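Local coordinates for protein dTDP-4-dehydrorhamnose reductase (Bacillus anthracis, PDB 3SC6) that catalyses the NADP-dependent interconversion of dTDP-4-dehydrorhamnose and dTDP-L-rhamnose, a step in the biosynthesis of the sugar L-rhamnose, at residues E6-T11 and E28-Y33; S46-V51 and R88-A93; V51-R56 and Q95-K100; H145-I150 and S205-Y210. All coordinates share one frame; numbering follows the deposited sequence. Where two conformers were deposited one is given.

Interaction 1 of 4, residues E6-T11 and E28-Y33; sequences ERVIIT and EEYDIY
The carbonyl oxygen of E6 takes the amide of D31, with N and O 2.8 Å apart. From there the two strands climb together in parallel register. V8 works in both directions, giving its N-H to D31 O at 3.1 Å and receiving Y33 N on its own O at 2.9 Å. The last rung is longer: I10 N reaches Y33 O at 3.3 Å, from 42° above that carbonyl's plane.

On one face of the sheet the Y30 ring carries the packing. V8 meets it through CG1, which lies anti to its own carbonyl carbon (chi1 -59°), and the two side chains cross at about a right angle. E6 instead runs alongside Y30, with E6 OE1 3.7 Å from Y30 CE1 and its carboxylate turned well out of the ring plane. Further along, V8 CG2 rests on I32 CG1 at 4.0 Å. The other face belongs to R7, I9, D31 and Y33; here R7 CB approaches Y33 CE2, while the R7 guanidinium bonds to R56 O.

These are the first two strands of the Rossmann beta-alpha-beta unit, joined through helix 16-24. Strand 59-62 pairs with 6-11 along its other side, its I59 touching V8 and Y30, and I55 of helix 45-55 packs on I9 and Y33.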
loop_
_atom_site.group_PDB
_atom_site.type_symbol
_atom_site.label_atom_id
_atom_site.label_comp_id
_atom_site.label_asym_id
_atom_site.label_seq_id
_atom_site.Cartn_x
_atom_site.Cartn_y
_atom_site.Cartn_z
ATOM N N GLU A 6 -21.808 10.486 -5.426
ATOM C CA GLU A 6 -20.830 10.819 -4.387
ATOM C C GLU A 6 -19.511 11.405 -4.915
ATOM O O GLU A 6 -19.159 11.244 -6.077
ATOM C CB GLU A 6 -20.610 9.627 -3.461
ATOM C CG GLU A 6 -21.891 9.223 -2.740
ATOM C CD GLU A 6 -21.711 8.041 -1.821
ATOM O OE1 GLU A 6 -20.580 7.522 -1.718
ATOM O OE2 GLU A 6 -22.710 7.629 -1.199
ATOM N N ARG A 7 -18.786 12.062 -4.017
ATOM C CA ARG A 7 -17.523 12.728 -4.321
ATOM C C ARG A 7 -16.395 12.035 -3.583
ATOM O O ARG A 7 -16.526 11.761 -2.394
ATOM C CB ARG A 7 -17.663 14.104 -3.719
ATOM C CG ARG A 7 -18.959 14.731 -4.117
ATOM C CD ARG A 7 -19.306 15.828 -3.178
ATOM N NE ARG A 7 -20.698 16.173 -3.368
ATOM C CZ ARG A 7 -21.401 16.909 -2.526
ATOM N NH1 ARG A 7 -22.683 17.150 -2.780
ATOM N NH2 ARG A 7 -20.840 17.369 -1.410
ATOM N N VAL A 8 -15.278 11.786 -4.263
ATOM C CA VAL A 8 -14.149 11.122 -3.625
ATOM C C VAL A 8 -12.850 11.862 -3.884
ATOM O O VAL A 8 -12.547 12.214 -5.017
ATOM C CB VAL A 8 -13.972 9.671 -4.140
ATOM C CG1 VAL A 8 -15.223 8.863 -3.885
ATOM C CG2 VAL A 8 -13.661 9.662 -5.612
ATOM N N ILE A 9 -12.095 12.119 -2.823
ATOM C CA ILE A 9 -10.813 12.801 -2.936
ATOM C C ILE A 9 -9.697 11.782 -2.767
ATOM O O ILE A 9 -9.784 10.899 -1.918
ATOM C CB ILE A 9 -10.631 13.915 -1.881
ATOM C CG1 ILE A 9 -11.607 15.062 -2.144
ATOM C CG2 ILE A 9 -9.223 14.481 -1.934
ATOM C CD1 ILE A 9 -11.449 16.233 -1.179
ATOM N N ILE A 10 -8.659 11.899 -3.596
ATOM C CA ILE A 10 -7.513 10.996 -3.539
ATOM C C ILE A 10 -6.239 11.801 -3.301
ATOM O O ILE A 10 -5.865 12.633 -4.122
ATOM C CB ILE A 10 -7.348 10.186 -4.834
ATOM C CG1 ILE A 10 -8.603 9.356 -5.106
ATOM C CG2 ILE A 10 -6.149 9.275 -4.730
ATOM C CD1 ILE A 10 -8.518 8.513 -6.362
ATOM N N THR A 11 -5.587 11.563 -2.169
ATOM C CA THR A 11 -4.353 12.268 -1.838
ATOM C C THR A 11 -3.166 11.445 -2.347
ATOM O O THR A 11 -3.094 10.242 -2.111
ATOM C CB THR A 11 -4.227 12.507 -0.324
ATOM O OG1 THR A 11 -4.189 11.251 0.362
ATOM C CG2 THR A 11 -5.404 13.326 0.185
ATOM N N GLU A 28 -19.028 7.052 -13.509
ATOM C CA GLU A 28 -20.479 7.252 -13.576
ATOM C C GLU A 28 -21.103 6.783 -12.265
ATOM O O GLU A 28 -22.114 6.089 -12.247
ATOM C CB GLU A 28 -21.089 6.518 -14.773
ATOM C CG GLU A 28 -20.563 7.003 -16.119
ATOM C CD GLU A 28 -21.210 6.294 -17.294
ATOM O OE1 GLU A 28 -22.042 5.389 -17.060
ATOM O OE2 GLU A 28 -20.892 6.642 -18.454
ATOM N N GLU A 29 -20.471 7.192 -11.170
ATOM C CA GLU A 29 -20.900 6.852 -9.821
ATOM C C GLU A 29 -20.293 7.852 -8.838
ATOM O O GLU A 29 -20.947 8.264 -7.878
ATOM C CB GLU A 29 -20.451 5.430 -9.464
ATOM C CG GLU A 29 -20.862 4.966 -8.069
ATOM C CD GLU A 29 -20.393 3.548 -7.743
ATOM O OE1 GLU A 29 -19.706 2.922 -8.581
ATOM O OE2 GLU A 29 -20.709 3.063 -6.637
ATOM N N TYR A 30 -19.040 8.236 -9.090
ATOM C CA TYR A 30 -18.330 9.185 -8.243
ATOM C C TYR A 30 -17.665 10.316 -9.022
ATOM O O TYR A 30 -17.305 10.151 -10.185
ATOM C CB TYR A 30 -17.180 8.483 -7.510
ATOM C CG TYR A 30 -17.542 7.342 -6.594
ATOM C CD1 TYR A 30 -17.868 7.577 -5.270
ATOM C CD2 TYR A 30 -17.492 6.025 -7.032
ATOM C CE1 TYR A 30 -18.177 6.538 -4.414
ATOM C CE2 TYR A 30 -17.797 4.976 -6.180
ATOM C CZ TYR A 30 -18.140 5.242 -4.871
ATOM O OH TYR A 30 -18.447 4.218 -4.008
ATOM N N ASP A 31 -17.511 11.465 -8.365
ATOM C CA ASP A 31 -16.846 12.624 -8.957
ATOM C C ASP A 31 -15.457 12.478 -8.372
ATOM O O ASP A 31 -15.243 12.769 -7.195
ATOM C CB ASP A 31 -17.460 13.961 -8.532
ATOM C CG ASP A 31 -18.865 14.155 -9.049
ATOM O OD1 ASP A 31 -19.340 13.300 -9.819
ATOM O OD2 ASP A 31 -19.482 15.188 -8.708
ATOM N N ILE A 32 -14.519 12.013 -9.185
ATOM C CA ILE A 32 -13.150 11.803 -8.726
ATOM C C ILE A 32 -12.304 13.070 -8.723
ATOM O O ILE A 32 -12.057 13.661 -9.771
ATOM C CB ILE A 32 -12.450 10.742 -9.591
ATOM C CG1 ILE A 32 -13.284 9.449 -9.623
ATOM C CG2 ILE A 32 -11.043 10.491 -9.070
ATOM C CD1 ILE A 32 -12.699 8.354 -10.485
ATOM N N TYR A 33 -11.860 13.474 -7.534
ATOM C CA TYR A 33 -11.034 14.666 -7.373
ATOM C C TYR A 33 -9.630 14.297 -6.915
ATOM O O TYR A 33 -9.355 14.275 -5.719
ATOM C CB TYR A 33 -11.643 15.618 -6.348
ATOM C CG TYR A 33 -13.004 16.148 -6.711
ATOM C CD1 TYR A 33 -13.139 17.331 -7.426
ATOM C CD2 TYR A 33 -14.154 15.478 -6.326
ATOM C CE1 TYR A 33 -14.383 17.827 -7.754
ATOM C CE2 TYR A 33 -15.402 15.964 -6.651
ATOM C CZ TYR A 33 -15.510 17.139 -7.364
ATOM O OH TYR A 33 -16.752 17.625 -7.691
#

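Interaction 2 of 4, residues S46-V51 and R88-A93; sequences SQVQQV and RNVAVA
V48 gives up most surface here, and it does so mostly with one methyl. Its CG1, anti to the backbone N (chi1 179°), points across to the second helix and sits 3.9 Å from A93 CB and 3.8 Å from the carbonyl oxygen N89 O; V90 CA and CG2 lie a little further off. A93 CB points toward the first helix, and consistent with this small side chain the backbones come near: Q49 CA and A93 CA are 5.4 Å apart.

Helices 45-55 and 76-97 are neighbours in the layer covering one face of the Rossmann sheet. Their short segments run in roughly the same direction, 33° apart, with axes 9.1 Å from each other. V90 turns away from the first helix and packs on I60 and H62 of the strand beneath.

Q49 does its work further out, on the side away from the sheet. Its extended chain carries NE2 over to V92 CG1, at 3.6 Å, a contact of an amide with a methyl and no hydrogen bond. Within the second helix, R88 holds N89 OD1 side-on through NE and NH1, at 2.8 Å from NE. N89 ND2 bonds in turn to I42 O, so the amide of N89 is held at both ends.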
loop_
_atom_site.group_PDB
_atom_site.type_symbol
_atom_site.label_atom_id
_atom_site.label_comp_id
_atom_site.label_asym_id
_atom_site.label_seq_id
_atom_site.Cartn_x
_atom_site.Cartn_y
_atom_site.Cartn_z
ATOM N N SER A 46 -3.893 24.067 6.831
ATOM C CA SER A 46 -4.736 25.142 6.337
ATOM C C SER A 46 -5.216 24.812 4.926
ATOM O O SER A 46 -6.368 25.070 4.580
ATOM C CB SER A 46 -3.978 26.468 6.348
ATOM O OG SER A 46 -2.820 26.400 5.532
ATOM N N GLN A 47 -4.334 24.229 4.118
ATOM C CA GLN A 47 -4.677 23.865 2.747
ATOM C C GLN A 47 -5.583 22.638 2.726
ATOM O O GLN A 47 -6.533 22.579 1.942
ATOM C CB GLN A 47 -3.418 23.572 1.922
ATOM C CG GLN A 47 -3.714 23.238 0.453
ATOM C CD GLN A 47 -2.463 22.919 -0.363
ATOM O OE1 GLN A 47 -1.372 22.744 0.184
ATOM N NE2 GLN A 47 -2.627 22.815 -1.677
ATOM N N VAL A 48 -5.281 21.661 3.582
ATOM C CA VAL A 48 -6.073 20.437 3.652
ATOM C C VAL A 48 -7.533 20.775 3.933
ATOM O O VAL A 48 -8.439 20.250 3.281
ATOM C CB VAL A 48 -5.549 19.468 4.732
ATOM C CG1 VAL A 48 -6.410 18.218 4.783
ATOM C CG2 VAL A 48 -4.111 19.093 4.454
ATOM N N GLN A 49 -7.759 21.649 4.908
ATOM C CA GLN A 49 -9.116 22.052 5.258
ATOM C C GLN A 49 -9.793 22.817 4.115
ATOM O O GLN A 49 -10.942 22.543 3.784
ATOM C CB GLN A 49 -9.139 22.832 6.581
ATOM C CG GLN A 49 -8.757 21.963 7.794
ATOM C CD GLN A 49 -8.745 22.721 9.119
ATOM O OE1 GLN A 49 -8.569 23.941 9.157
ATOM N NE2 GLN A 49 -8.877 21.982 10.218
ATOM N N GLN A 50 -9.078 23.746 3.492
ATOM C CA GLN A 50 -9.649 24.513 2.389
ATOM C C GLN A 50 -10.199 23.610 1.291
ATOM O O GLN A 50 -11.334 23.765 0.857
ATOM C CB GLN A 50 -8.594 25.415 1.761
ATOM C CG GLN A 50 -9.120 26.229 0.587
ATOM C CD GLN A 50 -8.049 27.076 -0.068
ATOM O OE1 GLN A 50 -8.333 27.855 -0.982
ATOM N NE2 GLN A 50 -6.808 26.931 0.392
ATOM N N VAL A 51 -9.377 22.673 0.839
ATOM C CA VAL A 51 -9.774 21.754 -0.216
ATOM C C VAL A 51 -10.918 20.831 0.198
ATOM O O VAL A 51 -11.867 20.636 -0.562
ATOM C CB VAL A 51 -8.584 20.900 -0.687
ATOM C CG1 VAL A 51 -9.031 19.910 -1.751
ATOM C CG2 VAL A 51 -7.471 21.790 -1.223
ATOM N N ARG A 88 -2.909 12.919 10.368
ATOM C CA ARG A 88 -3.641 13.616 11.417
ATOM C C ARG A 88 -4.430 14.791 10.807
ATOM O O ARG A 88 -5.594 15.005 11.154
ATOM C CB ARG A 88 -2.649 14.024 12.518
ATOM C CG ARG A 88 -3.201 14.719 13.765
ATOM C CD ARG A 88 -3.745 16.096 13.504
ATOM N NE ARG A 88 -2.704 16.927 12.914
ATOM C CZ ARG A 88 -1.787 17.601 13.605
ATOM N NH1 ARG A 88 -0.883 18.326 12.958
ATOM N NH2 ARG A 88 -1.758 17.545 14.933
ATOM N N ASN A 89 -3.806 15.520 9.881
ATOM C CA ASN A 89 -4.451 16.663 9.214
ATOM C C ASN A 89 -5.622 16.210 8.343
ATOM O O ASN A 89 -6.688 16.829 8.342
ATOM C CB ASN A 89 -3.446 17.417 8.333
ATOM C CG ASN A 89 -2.296 18.014 9.123
ATOM O OD1 ASN A 89 -2.331 18.071 10.348
ATOM N ND2 ASN A 89 -1.277 18.489 8.415
ATOM N N VAL A 90 -5.414 15.138 7.584
ATOM C CA VAL A 90 -6.464 14.609 6.713
ATOM C C VAL A 90 -7.583 14.025 7.566
ATOM O O VAL A 90 -8.740 14.001 7.150
ATOM C CB VAL A 90 -5.917 13.546 5.740
ATOM C CG1 VAL A 90 -7.043 12.908 4.936
ATOM C CG2 VAL A 90 -4.867 14.170 4.820
ATOM N N ALA A 91 -7.229 13.563 8.765
ATOM C CA ALA A 91 -8.202 12.991 9.686
ATOM C C ALA A 91 -9.124 14.100 10.176
ATOM O O ALA A 91 -10.350 13.972 10.120
ATOM C CB ALA A 91 -7.504 12.323 10.846
ATOM N N VAL A 92 -8.526 15.190 10.652
ATOM C CA VAL A 92 -9.282 16.339 11.146
ATOM C C VAL A 92 -10.288 16.811 10.092
ATOM O O VAL A 92 -11.482 16.912 10.367
ATOM C CB VAL A 92 -8.342 17.513 11.517
ATOM C CG1 VAL A 92 -9.142 18.748 11.881
ATOM C CG2 VAL A 92 -7.405 17.114 12.651
ATOM N N ALA A 93 -9.797 17.082 8.885
ATOM C CA ALA A 93 -10.649 17.542 7.787
ATOM C C ALA A 93 -11.771 16.546 7.491
ATOM O O ALA A 93 -12.921 16.938 7.287
ATOM C CB ALA A 93 -9.816 17.783 6.543
#

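Interaction 3 of 4, residues V51-R56 and Q95-K100; sequences VVQEIR and QLVGAK
V97 meets R56 just where both helices are coming to an end, and each chain turns off with a positive phi, at R56 on one side and at G98 (76°) on the other. No hydrogen bond links the two segments; the contact is built of methyls, the aliphatic part of R56 and the Q53 amide, in van der Waals contact.

V97 is at its centre, approached by three residues. Its CG1, anti to its own carbonyl carbon (chi1 -60°), faces V52 CG1 at 3.4 Å, the two valine side chains crossing at about a right angle, while V97 CG2 lies 3.7 Å from that same V52 methyl. R56 comes in with its CG, 4.1 Å from V97 CG1. The extended arginine and the valine slide past each other in opposite directions, and CG is the arginine atom that touches. Q53 supplies the third approach: its chain bends at chi2 (-65°), bringing OE1 to 4.2 Å from V97 CG1 and NE2 to 3.4 Å from L96 CD2. Neither of these is a polar bond; the amide lies against the leucine and valine methyls on the outer side of the pair. V52 also touches P57.

Beyond the contact, A99 O and Q95 OE1 both bond to the ring of H145. The turn at G98 is a Schellman motif, with A99 N directed to S94 O and G98 N weakly to Q95 O. It ends helix 76-97 and leads directly into strand 100-106, the helix-to-strand return of a Rossmann fold.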
loop_
_atom_site.group_PDB
_atom_site.type_symbol
_atom_site.label_atom_id
_atom_site.label_comp_id
_atom_site.label_asym_id
_atom_site.label_seq_id
_atom_site.Cartn_x
_atom_site.Cartn_y
_atom_site.Cartn_z
ATOM N N VAL A 51 -9.377 22.673 0.839
ATOM C CA VAL A 51 -9.774 21.754 -0.216
ATOM C C VAL A 51 -10.918 20.831 0.198
ATOM O O VAL A 51 -11.867 20.636 -0.562
ATOM C CB VAL A 51 -8.584 20.900 -0.687
ATOM C CG1 VAL A 51 -9.031 19.910 -1.751
ATOM C CG2 VAL A 51 -7.471 21.790 -1.223
ATOM N N VAL A 52 -10.830 20.268 1.399
ATOM C CA VAL A 52 -11.871 19.368 1.884
ATOM C C VAL A 52 -13.188 20.110 2.133
ATOM O O VAL A 52 -14.257 19.530 1.975
ATOM C CB VAL A 52 -11.428 18.601 3.146
ATOM C CG1 VAL A 52 -12.554 17.719 3.653
ATOM C CG2 VAL A 52 -10.199 17.758 2.844
ATOM N N GLN A 53 -13.115 21.381 2.526
ATOM C CA GLN A 53 -14.329 22.174 2.773
ATOM C C GLN A 53 -15.051 22.476 1.471
ATOM O O GLN A 53 -16.247 22.246 1.346
ATOM C CB GLN A 53 -14.003 23.511 3.458
ATOM C CG GLN A 53 -13.460 23.447 4.886
ATOM C CD GLN A 53 -14.457 22.891 5.885
ATOM O OE1 GLN A 53 -15.551 22.459 5.520
ATOM N NE2 GLN A 53 -14.084 22.909 7.160
ATOM N N GLU A 54 -14.302 23.001 0.509
ATOM C CA GLU A 54 -14.839 23.359 -0.799
ATOM C C GLU A 54 -15.507 22.185 -1.511
ATOM O O GLU A 54 -16.682 22.257 -1.861
ATOM C CB GLU A 54 -13.721 23.941 -1.668
ATOM C CG GLU A 54 -14.154 24.352 -3.066
ATOM C CD GLU A 54 -13.017 24.951 -3.878
ATOM O OE1 GLU A 54 -11.907 25.121 -3.327
ATOM O OE2 GLU A 54 -13.237 25.265 -5.067
ATOM N N ILE A 55 -14.758 21.111 -1.721
ATOM C CA ILE A 55 -15.287 19.928 -2.395
ATOM C C ILE A 55 -16.260 19.177 -1.490
ATOM O O ILE A 55 -17.281 18.658 -1.949
ATOM C CB ILE A 55 -14.159 18.977 -2.822
ATOM C CG1 ILE A 55 -13.184 19.696 -3.757
ATOM C CG2 ILE A 55 -14.734 17.759 -3.517
ATOM C CD1 ILE A 55 -12.038 18.834 -4.224
ATOM N N ARG A 56 -15.932 19.138 -0.203
ATOM C CA ARG A 56 -16.743 18.464 0.809
ATOM C C ARG A 56 -17.149 17.085 0.286
ATOM O O ARG A 56 -18.288 16.873 -0.136
ATOM C CB ARG A 56 -17.939 19.335 1.196
ATOM C CG ARG A 56 -18.750 18.777 2.332
ATOM C CD ARG A 56 -19.794 19.766 2.794
ATOM N NE ARG A 56 -20.521 19.260 3.953
ATOM C CZ ARG A 56 -21.441 19.945 4.624
ATOM N NH1 ARG A 56 -21.740 21.190 4.272
ATOM N NH2 ARG A 56 -22.044 19.392 5.668
ATOM N N GLN A 95 -13.189 14.596 9.459
ATOM C CA GLN A 95 -14.165 14.718 10.537
ATOM C C GLN A 95 -15.102 15.920 10.324
ATOM O O GLN A 95 -16.320 15.767 10.397
ATOM C CB GLN A 95 -13.456 14.823 11.893
ATOM C CG GLN A 95 -14.390 14.924 13.106
ATOM C CD GLN A 95 -15.283 13.694 13.302
ATOM O OE1 GLN A 95 -15.098 12.678 12.631
ATOM N NE2 GLN A 95 -16.243 13.779 14.223
ATOM N N LEU A 96 -14.551 17.107 10.057
ATOM C CA LEU A 96 -15.400 18.292 9.837
ATOM C C LEU A 96 -16.427 18.107 8.730
ATOM O O LEU A 96 -17.475 18.738 8.769
ATOM C CB LEU A 96 -14.594 19.570 9.540
ATOM C CG LEU A 96 -13.712 20.208 10.614
ATOM C CD1 LEU A 96 -12.656 19.259 11.130
ATOM C CD2 LEU A 96 -13.063 21.461 10.055
ATOM N N VAL A 97 -16.124 17.277 7.736
ATOM C CA VAL A 97 -17.060 17.051 6.633
ATOM C C VAL A 97 -17.842 15.753 6.810
ATOM O O VAL A 97 -18.881 15.563 6.183
ATOM C CB VAL A 97 -16.344 16.998 5.262
ATOM C CG1 VAL A 97 -15.615 18.313 4.994
ATOM C CG2 VAL A 97 -15.378 15.824 5.203
ATOM N N GLY A 98 -17.334 14.854 7.647
ATOM C CA GLY A 98 -17.999 13.584 7.890
ATOM C C GLY A 98 -17.806 12.620 6.737
ATOM O O GLY A 98 -18.724 11.890 6.363
ATOM N N ALA A 99 -16.602 12.615 6.176
ATOM C CA ALA A 99 -16.281 11.739 5.062
ATOM C C ALA A 99 -15.679 10.436 5.565
ATOM O O ALA A 99 -15.039 10.412 6.613
ATOM C CB ALA A 99 -15.296 12.425 4.132
ATOM N N LYS A 100 -15.905 9.349 4.833
ATOM C CA LYS A 100 -15.349 8.061 5.215
ATOM C C LYS A 100 -13.893 8.183 4.808
ATOM O O LYS A 100 -13.603 8.629 3.699
ATOM C CB LYS A 100 -16.022 6.910 4.472
ATOM C CG LYS A 100 -17.514 6.788 4.731
ATOM C CD LYS A 100 -18.124 5.618 3.969
ATOM C CE LYS A 100 -19.607 5.488 4.260
ATOM N NZ LYS A 100 -20.214 4.346 3.529
#

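Interaction 4 of 4, residues H145-I150 and S205-Y210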
loop_
_atom_site.group_PDB
_atom_site.type_symbol
_atom_site.label_atom_id
_atom_site.label_comp_id
_atom_site.label_asym_id
_atom_site.label_seq_id
_atom_site.Cartn_x
_atom_site.Cartn_y
_atom_site.Cartn_z
ATOM N N HIS A 145 -11.056 10.560 14.222
ATOM C CA HIS A 145 -12.123 10.348 13.243
ATOM C C HIS A 145 -12.827 9.026 13.563
ATOM O O HIS A 145 -12.222 8.131 14.145
ATOM C CB HIS A 145 -11.531 10.410 11.830
ATOM C CG HIS A 145 -12.543 10.308 10.734
ATOM N ND1 HIS A 145 -13.743 10.985 10.771
ATOM C CD2 HIS A 145 -12.495 9.697 9.529
ATOM C CE1 HIS A 145 -14.419 10.740 9.665
ATOM N NE2 HIS A 145 -13.680 9.967 8.890
ATOM N N ASN A 146 -14.101 8.905 13.204
ATOM C CA ASN A 146 -14.853 7.682 13.498
ATOM C C ASN A 146 -15.545 6.981 12.320
ATOM O O ASN A 146 -16.477 6.193 12.510
ATOM C CB ASN A 146 -15.853 7.964 14.627
ATOM C CG ASN A 146 -16.826 9.078 14.288
ATOM O OD1 ASN A 146 -16.778 9.659 13.199
ATOM N ND2 ASN A 146 -17.717 9.384 15.227
ATOM N N LYS A 147 -15.082 7.273 11.115
ATOM C CA LYS A 147 -15.616 6.675 9.893
ATOM C C LYS A 147 -14.387 6.445 9.045
ATOM O O LYS A 147 -14.068 7.254 8.177
ATOM C CB LYS A 147 -16.577 7.611 9.169
ATOM C CG LYS A 147 -17.820 8.007 9.941
ATOM C CD LYS A 147 -18.673 8.950 9.093
ATOM C CE LYS A 147 -19.937 9.382 9.809
ATOM N NZ LYS A 147 -20.767 10.292 8.959
ATOM N N TYR A 148 -13.693 5.341 9.299
ATOM C CA TYR A 148 -12.477 5.034 8.562
ATOM C C TYR A 148 -12.235 3.559 8.290
ATOM O O TYR A 148 -12.849 2.680 8.887
ATOM C CB TYR A 148 -11.269 5.548 9.362
ATOM C CG TYR A 148 -11.197 4.936 10.742
ATOM C CD1 TYR A 148 -10.648 3.675 10.934
ATOM C CD2 TYR A 148 -11.675 5.614 11.856
ATOM C CE1 TYR A 148 -10.591 3.100 12.188
ATOM C CE2 TYR A 148 -11.616 5.043 13.123
ATOM C CZ TYR A 148 -11.069 3.786 13.276
ATOM O OH TYR A 148 -10.998 3.198 14.517
ATOM N N PHE A 149 -11.298 3.322 7.383
ATOM C CA PHE A 149 -10.892 1.996 6.988
ATOM C C PHE A 149 -9.376 2.011 6.921
ATOM O O PHE A 149 -8.805 2.617 6.015
ATOM C CB PHE A 149 -11.398 1.632 5.590
ATOM C CG PHE A 149 -12.882 1.657 5.441
ATOM C CD1 PHE A 149 -13.631 0.534 5.700
ATOM C CD2 PHE A 149 -13.524 2.793 4.993
ATOM C CE1 PHE A 149 -15.000 0.552 5.542
ATOM C CE2 PHE A 149 -14.891 2.812 4.830
ATOM C CZ PHE A 149 -15.628 1.693 5.107
ATOM N N ILE A 150 -8.714 1.392 7.890
ATOM C CA ILE A 150 -7.258 1.346 7.872
ATOM C C ILE A 150 -6.946 0.106 7.053
ATOM O O ILE A 150 -7.217 -1.009 7.489
ATOM C CB ILE A 150 -6.641 1.266 9.276
ATOM C CG1 ILE A 150 -7.004 2.516 10.078
ATOM C CG2 ILE A 150 -5.140 1.172 9.182
ATOM C CD1 ILE A 150 -6.415 2.546 11.467
ATOM N N SER A 205 -20.126 0.716 5.531
ATOM C CA SER A 205 -19.685 1.447 6.714
ATOM C C SER A 205 -19.101 0.475 7.738
ATOM O O SER A 205 -19.150 0.720 8.940
ATOM C CB SER A 205 -20.837 2.243 7.320
ATOM O OG SER A 205 -21.905 1.393 7.687
ATOM N N LEU A 206 -18.547 -0.629 7.239
ATOM C CA LEU A 206 -17.936 -1.661 8.076
ATOM C C LEU A 206 -16.552 -1.128 8.423
ATOM O O LEU A 206 -15.542 -1.698 8.020
ATOM C CB LEU A 206 -17.798 -2.954 7.258
ATOM C CG LEU A 206 -19.074 -3.525 6.617
ATOM C CD1 LEU A 206 -18.759 -4.704 5.723
ATOM C CD2 LEU A 206 -20.118 -3.903 7.653
ATOM N N TYR A 207 -16.506 -0.050 9.196
ATOM C CA TYR A 207 -15.237 0.574 9.561
ATOM C C TYR A 207 -14.339 -0.333 10.390
ATOM O O TYR A 207 -14.803 -1.261 11.033
ATOM C CB TYR A 207 -15.474 1.873 10.331
ATOM C CG TYR A 207 -16.475 2.801 9.675
ATOM C CD1 TYR A 207 -16.195 3.428 8.474
ATOM C CD2 TYR A 207 -17.649 3.138 10.324
ATOM C CE1 TYR A 207 -17.107 4.285 7.889
ATOM C CE2 TYR A 207 -18.554 4.007 9.759
ATOM C CZ TYR A 207 -18.281 4.576 8.542
ATOM O OH TYR A 207 -19.187 5.445 7.980
ATOM N N GLY A 208 -13.042 -0.049 10.364
ATOM C CA GLY A 208 -12.079 -0.832 11.113
ATOM C C GLY A 208 -10.754 -0.950 10.403
ATOM O O GLY A 208 -10.477 -0.209 9.463
ATOM N N THR A 209 -9.937 -1.897 10.865
ATOM C CA THR A 209 -8.623 -2.147 10.299
ATOM C C THR A 209 -8.700 -3.428 9.472
ATOM O O THR A 209 -9.211 -4.432 9.945
ATOM C CB THR A 209 -7.565 -2.318 11.412
ATOM O OG1 THR A 209 -7.551 -1.157 12.253
ATOM C CG2 THR A 209 -6.196 -2.529 10.819
ATOM N N TYR A 210 -8.181 -3.383 8.246
ATOM C CA TYR A 210 -8.194 -4.532 7.336
ATOM C C TYR A 210 -6.879 -4.829 6.635
ATOM O O TYR A 210 -6.202 -3.912 6.161
ATOM C CB TYR A 210 -9.185 -4.273 6.207
ATOM C CG TYR A 210 -10.636 -4.201 6.589
ATOM C CD1 TYR A 210 -11.459 -5.307 6.426
ATOM C CD2 TYR A 210 -11.189 -3.035 7.094
ATOM C CE1 TYR A 210 -12.789 -5.256 6.746
ATOM C CE2 TYR A 210 -12.529 -2.973 7.430
ATOM C CZ TYR A 210 -13.325 -4.095 7.253
ATOM O OH TYR A 210 -14.658 -4.062 7.579
#
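I150 O accepts Y210 N at 2.7 Å, and I150 N in turn donates to G208 O at 2.9 Å. With G208 N bonded to Y148 O at 3.1 Å, these make a short parallel ladder, joining strand 208-211 to strand 148-157 within the main Rossmann sheet. F149 CA and T209 CA also lie near G208 O and I150 O, in CA-H...O contacts. G208 has a positive phi, a backbone shape that suits glycine.

On one side of the ladder I150 crosses T209, whose OG1 bonds to K142 of helix 129-144. On the other, F149 lies alongside Y210, with the Y210 CE2 atom at the edge of the phenylalanine ring. F149 also comes up against Y207, but the two rings are inclined at 51°, and Y207 CD1 stands over the phenylalanine face near its rim.

Before the strands begin, Y207 turns its ring anti to its own carbonyl carbon (chi1 -49°), which lays it along K147, the tyrosine hydroxyl beside the base of the lysine chain with K147 CG 3.5 Å from Y207 OH. The backbone of K147 makes a CH-pi contact here: its CA sits 3.5 Å from the centroid of the Y207 ring, 15° off the ring normal.

Interactions 2 and 3 are successive levels of one helix pair, 45-55 against 76-97, with centres 8 Å apart; A93 CB meets V52 CG2 at 3.7 Å between them. Interaction 1 lies in the sheet beneath, where R7 NH2 reaches R56 O of interaction 3 at 2.9 Å. Interaction 4 belongs to the same sheet, yet its nearest atoms are about 10 Å from those of interaction 1. H145 ties it instead to interaction 3, with H145 NE2 2.7 Å from A99 O. None of the four approaches NADP closely: the V48, I10 and I150 side chains are about 8, 9 and 10 Å from it, and V52 about 12 Å.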